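ECXA (Escherichia coli, PDB 4L63) binds a zinc ion and is probably a metallopeptidase of the metzincin kind. Local coordinates at residues N69-R77 / D230-R238. Numbering follows the deposited sequence.
Sequences NEWAPSGIR and DIEGVRVMR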
ATOM      1  N   ASN A  69      10.937 -18.089 -20.561  1.00 96.76           N
ATOM      2  CA  ASN A  69      11.345 -16.720 -20.841  1.00 84.77           C
ATOM      3  C   ASN A  69      10.301 -15.725 -20.355  1.00 82.02           C
ATOM      4  O   ASN A  69      10.623 -14.580 -20.042  1.00 76.31           O
ATOM      5  CB  ASN A  69      11.579 -16.517 -22.328  1.00 84.55           C
ATOM      6  CG  ASN A  69      12.234 -15.191 -22.629  1.00 91.28           C
ATOM      7  OD1 ASN A  69      13.435 -15.015 -22.418  1.00 96.70           O
ATOM      8  ND2 ASN A  69      11.439 -14.232 -23.091  1.00 88.83           N
ATOM      9  N   GLU A  70       9.046 -16.169 -20.327  1.00 79.33           N
ATOM     10  CA  GLU A  70       7.947 -15.385 -19.774  1.00 74.68           C
ATOM     11  C   GLU A  70       8.198 -15.071 -18.311  1.00 73.06           C
ATOM     12  O   GLU A  70       7.778 -14.030 -17.801  1.00 73.49           O
ATOM     13  CB  GLU A  70       6.626 -16.140 -19.901  1.00 78.81           C
ATOM     14  CG  GLU A  70       6.129 -16.359 -21.308  1.00 87.29           C
ATOM     15  CD  GLU A  70       5.216 -15.248 -21.760  1.00 92.63           C
ATOM     16  OE1 GLU A  70       4.014 -15.300 -21.419  1.00 87.09           O
ATOM     17  OE2 GLU A  70       5.691 -14.333 -22.463  1.00100.30           O
ATOM     18  N   TRP A  71       8.862 -16.001 -17.631  1.00 63.23           N
ATOM     19  CA  TRP A  71       9.087 -15.901 -16.195  1.00 65.25           C
ATOM     20  C   TRP A  71      10.453 -15.295 -15.881  1.00 68.44           C
ATOM     21  O   TRP A  71      10.770 -15.021 -14.721  1.00 62.76           O
ATOM     22  CB  TRP A  71       8.954 -17.280 -15.538  1.00 62.40           C
ATOM     23  CG  TRP A  71       7.554 -17.804 -15.474  1.00 61.14           C
ATOM     24  CD1 TRP A  71       6.938 -18.625 -16.377  1.00 60.78           C
ATOM     25  CD2 TRP A  71       6.593 -17.546 -14.445  1.00 57.10           C
ATOM     26  NE1 TRP A  71       5.652 -18.894 -15.971  1.00 58.46           N
ATOM     27  CE2 TRP A  71       5.414 -18.239 -14.785  1.00 56.55           C
ATOM     28  CE3 TRP A  71       6.612 -16.792 -13.266  1.00 55.31           C
ATOM     29  CZ2 TRP A  71       4.271 -18.209 -13.995  1.00 53.44           C
ATOM     30  CZ3 TRP A  71       5.464 -16.758 -12.475  1.00 52.60           C
ATOM     31  CH2 TRP A  71       4.315 -17.460 -12.847  1.00 51.68           C
ATOM     32  N   ALA A  72      11.245 -15.074 -16.927  1.00 66.01           N
ATOM     33  CA  ALA A  72      12.594 -14.512 -16.803  1.00 68.00           C
ATOM     34  C   ALA A  72      12.695 -13.180 -16.028  1.00 66.56           C
ATOM     35  O   ALA A  72      13.706 -12.948 -15.364  1.00 67.70           O
ATOM     36  CB  ALA A  72      13.207 -14.344 -18.193  1.00 70.61           C
ATOM     37  N   PRO A  73      11.672 -12.296 -16.115  1.00 70.58           N
ATOM     38  CA  PRO A  73      11.723 -11.085 -15.278  1.00 70.85           C
ATOM     39  C   PRO A  73      11.869 -11.336 -13.769  1.00 68.93           C
ATOM     40  O   PRO A  73      12.223 -10.407 -13.035  1.00 61.53           O
ATOM     41  CB  PRO A  73      10.382 -10.410 -15.573  1.00 60.44           C
ATOM     42  CG  PRO A  73      10.094 -10.789 -16.975  1.00 61.52           C
ATOM     43  CD  PRO A  73      10.613 -12.191 -17.141  1.00 66.17           C
ATOM     44  N   SER A  74      11.605 -12.559 -13.316  1.00 61.52           N
ATOM     45  CA  SER A  74      11.782 -12.904 -11.909  1.00 60.78           C
ATOM     46  C   SER A  74      13.261 -13.063 -11.533  1.00 63.38           C
ATOM     47  O   SER A  74      13.601 -13.068 -10.351  1.00 63.09           O
ATOM     48  CB  SER A  74      11.029 -14.189 -11.574  1.00 59.77           C
ATOM     49  OG  SER A  74      11.671 -15.294 -12.170  1.00 62.17           O
ATOM     50  N   GLY A  75      14.132 -13.197 -12.532  1.00 66.00           N
ATOM     51  CA  GLY A  75      15.567 -13.259 -12.287  1.00 68.68           C
ATOM     52  C   GLY A  75      16.119 -14.667 -12.367  1.00 75.07           C
ATOM     53  O   GLY A  75      17.326 -14.886 -12.268  1.00 73.12           O
ATOM     54  N   ILE A  76      15.213 -15.601 -12.644  1.00 69.58           N
ATOM     55  CA  ILE A  76      15.556 -16.995 -12.859  1.00 75.72           C
ATOM     56  C   ILE A  76      16.309 -17.181 -14.150  1.00 81.37           C
ATOM     57  O   ILE A  76      16.089 -16.474 -15.114  1.00 81.16           O
ATOM     58  CB  ILE A  76      14.326 -17.905 -12.976  1.00 74.09           C
ATOM     59  CG1 ILE A  76      13.362 -17.377 -14.017  1.00 81.27           C
ATOM     60  CG2 ILE A  76      13.654 -18.060 -11.632  1.00 72.96           C
ATOM     61  CD1 ILE A  76      12.727 -18.447 -14.861  1.00 85.72           C
ATOM     62  N   ARG A  77      17.167 -18.181 -14.171  1.00 86.03           N
ATOM     63  CA  ARG A  77      17.910 -18.478 -15.392  1.00 88.39           C
ATOM     64  C   ARG A  77      17.922 -19.971 -15.647  1.00 89.49           C
ATOM     65  O   ARG A  77      18.035 -20.776 -14.721  1.00 89.72           O
ATOM     66  CB  ARG A  77      19.338 -17.929 -15.323  1.00 88.27           C
ATOM     67  CG  ARG A  77      19.394 -16.410 -15.341  1.00 88.61           C
ATOM     68  CD  ARG A  77      20.817 -15.900 -15.277  1.00 96.91           C
ATOM     69  NE  ARG A  77      21.464 -16.274 -14.023  1.00100.83           N
ATOM     70  CZ  ARG A  77      22.350 -17.258 -13.905  1.00105.08           C
ATOM     71  NH1 ARG A  77      22.703 -17.968 -14.970  1.00102.20           N
ATOM     72  NH2 ARG A  77      22.884 -17.532 -12.724  1.00107.38           N
ATOM     73  N   ASP A 230       2.842 -12.246  -9.852  1.00 35.61           N
ATOM     74  CA  ASP A 230       3.402 -13.575 -10.129  1.00 36.55           C
ATOM     75  C   ASP A 230       4.930 -13.519 -10.152  1.00 37.77           C
ATOM     76  O   ASP A 230       5.609 -14.376  -9.583  1.00 38.04           O
ATOM     77  CB  ASP A 230       2.900 -14.121 -11.469  1.00 38.30           C
ATOM     78  CG  ASP A 230       1.452 -14.563 -11.426  1.00 43.38           C
ATOM     79  OD1 ASP A 230       0.934 -14.855 -10.325  1.00 40.95           O
ATOM     80  OD2 ASP A 230       0.829 -14.620 -12.510  1.00 44.63           O
ATOM     81  N   ILE A 231       5.460 -12.500 -10.820  1.00 38.98           N
ATOM     82  CA  ILE A 231       6.904 -12.318 -10.945  1.00 40.92           C
ATOM     83  C   ILE A 231       7.536 -12.037  -9.581  1.00 40.05           C
ATOM     84  O   ILE A 231       8.555 -12.620  -9.231  1.00 41.27           O
ATOM     85  CB  ILE A 231       7.241 -11.165 -11.920  1.00 42.86           C
ATOM     86  CG1 ILE A 231       6.768 -11.501 -13.336  1.00 44.50           C
ATOM     87  CG2 ILE A 231       8.724 -10.856 -11.901  1.00 45.32           C
ATOM     88  CD1 ILE A 231       7.404 -12.755 -13.933  1.00 47.86           C
ATOM     89  N   GLU A 232       6.921 -11.149  -8.805  1.00 38.42           N
ATOM     90  CA  GLU A 232       7.405 -10.866  -7.458  1.00 37.96           C
ATOM     91  C   GLU A 232       7.312 -12.098  -6.550  1.00 36.89           C
ATOM     92  O   GLU A 232       8.145 -12.280  -5.653  1.00 37.54           O
ATOM     93  CB  GLU A 232       6.626  -9.700  -6.844  1.00 36.95           C
ATOM     94  CG  GLU A 232       6.934  -8.363  -7.495  1.00 44.01           C
ATOM     95  CD  GLU A 232       8.423  -8.080  -7.553  1.00 56.52           C
ATOM     96  OE1 GLU A 232       9.089  -8.153  -6.499  1.00 57.12           O
ATOM     97  OE2 GLU A 232       8.927  -7.788  -8.657  1.00 64.99           O
ATOM     98  N   GLY A 233       6.300 -12.934  -6.787  1.00 35.74           N
ATOM     99  CA  GLY A 233       6.134 -14.167  -6.039  1.00 35.22           C
ATOM    100  C   GLY A 233       7.335 -15.081  -6.226  1.00 37.13           C
ATOM    101  O   GLY A 233       7.863 -15.639  -5.263  1.00 37.52           O
ATOM    102  N   VAL A 234       7.775 -15.231  -7.470  1.00 38.85           N
ATOM    103  CA  VAL A 234       8.932 -16.081  -7.759  1.00 41.42           C
ATOM    104  C   VAL A 234      10.223 -15.477  -7.193  1.00 42.86           C
ATOM    105  O   VAL A 234      11.094 -16.211  -6.722  1.00 47.11           O
ATOM    106  CB  VAL A 234       9.068 -16.343  -9.275  1.00 50.46           C
ATOM    107  CG1 VAL A 234      10.338 -17.142  -9.586  1.00 47.02           C
ATOM    108  CG2 VAL A 234       7.844 -17.101  -9.777  1.00 42.93           C
ATOM    109  N   ARG A 235      10.349 -14.149  -7.221  1.00 42.68           N
ATOM    110  CA  ARG A 235      11.481 -13.487  -6.559  1.00 44.40           C
ATOM    111  C   ARG A 235      11.579 -13.866  -5.086  1.00 43.62           C
ATOM    112  O   ARG A 235      12.672 -14.045  -4.557  1.00 45.87           O
ATOM    113  CB  ARG A 235      11.385 -11.967  -6.665  1.00 45.65           C
ATOM    114  CG  ARG A 235      11.764 -11.422  -8.004  1.00 52.27           C
ATOM    115  CD  ARG A 235      12.036  -9.922  -7.958  1.00 49.47           C
ATOM    116  NE  ARG A 235      12.497  -9.487  -9.269  1.00 59.08           N
ATOM    117  CZ  ARG A 235      13.735  -9.672  -9.711  1.00 69.68           C
ATOM    118  NH1 ARG A 235      14.633 -10.271  -8.938  1.00 68.41           N
ATOM    119  NH2 ARG A 235      14.082  -9.258 -10.925  1.00 78.49           N
ATOM    120  N   VAL A 236      10.433 -13.967  -4.423  1.00 40.90           N
ATOM    121  CA  VAL A 236      10.390 -14.449  -3.051  1.00 40.40           C
ATOM    122  C   VAL A 236      10.848 -15.908  -2.970  1.00 41.66           C
ATOM    123  O   VAL A 236      11.664 -16.260  -2.114  1.00 43.29           O
ATOM    124  CB  VAL A 236       8.980 -14.312  -2.454  1.00 37.78           C
ATOM    125  CG1 VAL A 236       8.900 -15.014  -1.111  1.00 37.76           C
ATOM    126  CG2 VAL A 236       8.621 -12.826  -2.308  1.00 37.23           C
ATOM    127  N   MET A 237      10.341 -16.742  -3.880  1.00 41.42           N
ATOM    128  CA  MET A 237      10.668 -18.172  -3.888  1.00 43.06           C
ATOM    129  C   MET A 237      12.134 -18.400  -4.230  1.00 46.50           C
ATOM    130  O   MET A 237      12.692 -19.443  -3.888  1.00 48.57           O
ATOM    131  CB  MET A 237       9.792 -18.942  -4.880  1.00 42.75           C
ATOM    132  CG  MET A 237       8.281 -18.876  -4.594  1.00 40.08           C
ATOM    133  SD  MET A 237       7.829 -19.200  -2.875  1.00 39.00           S
ATOM    134  CE  MET A 237       8.286 -20.926  -2.704  1.00 41.60           C
ATOM    135  N   ARG A 238      12.752 -17.440  -4.913  1.00 47.62           N
ATOM    136  CA  ARG A 238      14.181 -17.545  -5.232  1.00 51.56           C
ATOM    137  C   ARG A 238      15.057 -17.302  -4.012  1.00 56.68           C
ATOM    138  O   ARG A 238      16.196 -17.744  -3.976  1.00 56.63           O
ATOM    139  CB  ARG A 238      14.586 -16.565  -6.335  1.00 52.99           C
ATOM    140  CG  ARG A 238      14.107 -16.942  -7.714  1.00 53.35           C
ATOM    141  CD  ARG A 238      14.504 -15.890  -8.724  1.00 55.07           C
ATOM    142  NE  ARG A 238      15.950 -15.704  -8.790  1.00 62.03           N
ATOM    143  CZ  ARG A 238      16.544 -14.525  -8.940  1.00 68.13           C
ATOM    144  NH1 ARG A 238      15.815 -13.420  -9.034  1.00 70.74           N
ATOM    145  NH2 ARG A 238      17.866 -14.450  -8.992  1.00 70.32           N
TER
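Val234 splits its two methyls between Trp71 and Ser74. With chi1 at 176°, CG1 lies anti to the backbone N and meets Ser74 OG at 3.4 Å, while CG2 reaches the benzo side of the Trp71 ring, 3.6 Å from CZ3, the two side chains crossing at about a right angle. Asp230 O approaches the Trp71 ring at its edge, in plane, 3.7 Å from CZ3. The indole's other end is fixed by a bond from NE1 to Lys159 O, on helix 146-165, which carries the HExxH zinc motif; the Trp71 side chain is about 7 Å from that of His160. The turn after helix 60-70, with its 3-10 segment 72-74, packs here on helix 228-239 near the zinc site, without touching it. Ser74 OG turns back to Trp71 O (2.7 Å), which also accepts from Ser74 N, and Ile231 CG2 sits 3.6 Å from that same nitrogen. Two arginines converge on Ser74 O: Arg238, its chain bent at chi3 (59°), brings NH1 in at the guanidinium edge for a short but weak bond (2.6 Å, 127°), whereas Arg235 turns a face to it, the oxygen 3.3 Å above the plane toward the rim, without a hydrogen bond. Gly75 O lies over the centre of the Arg238 guanidinium.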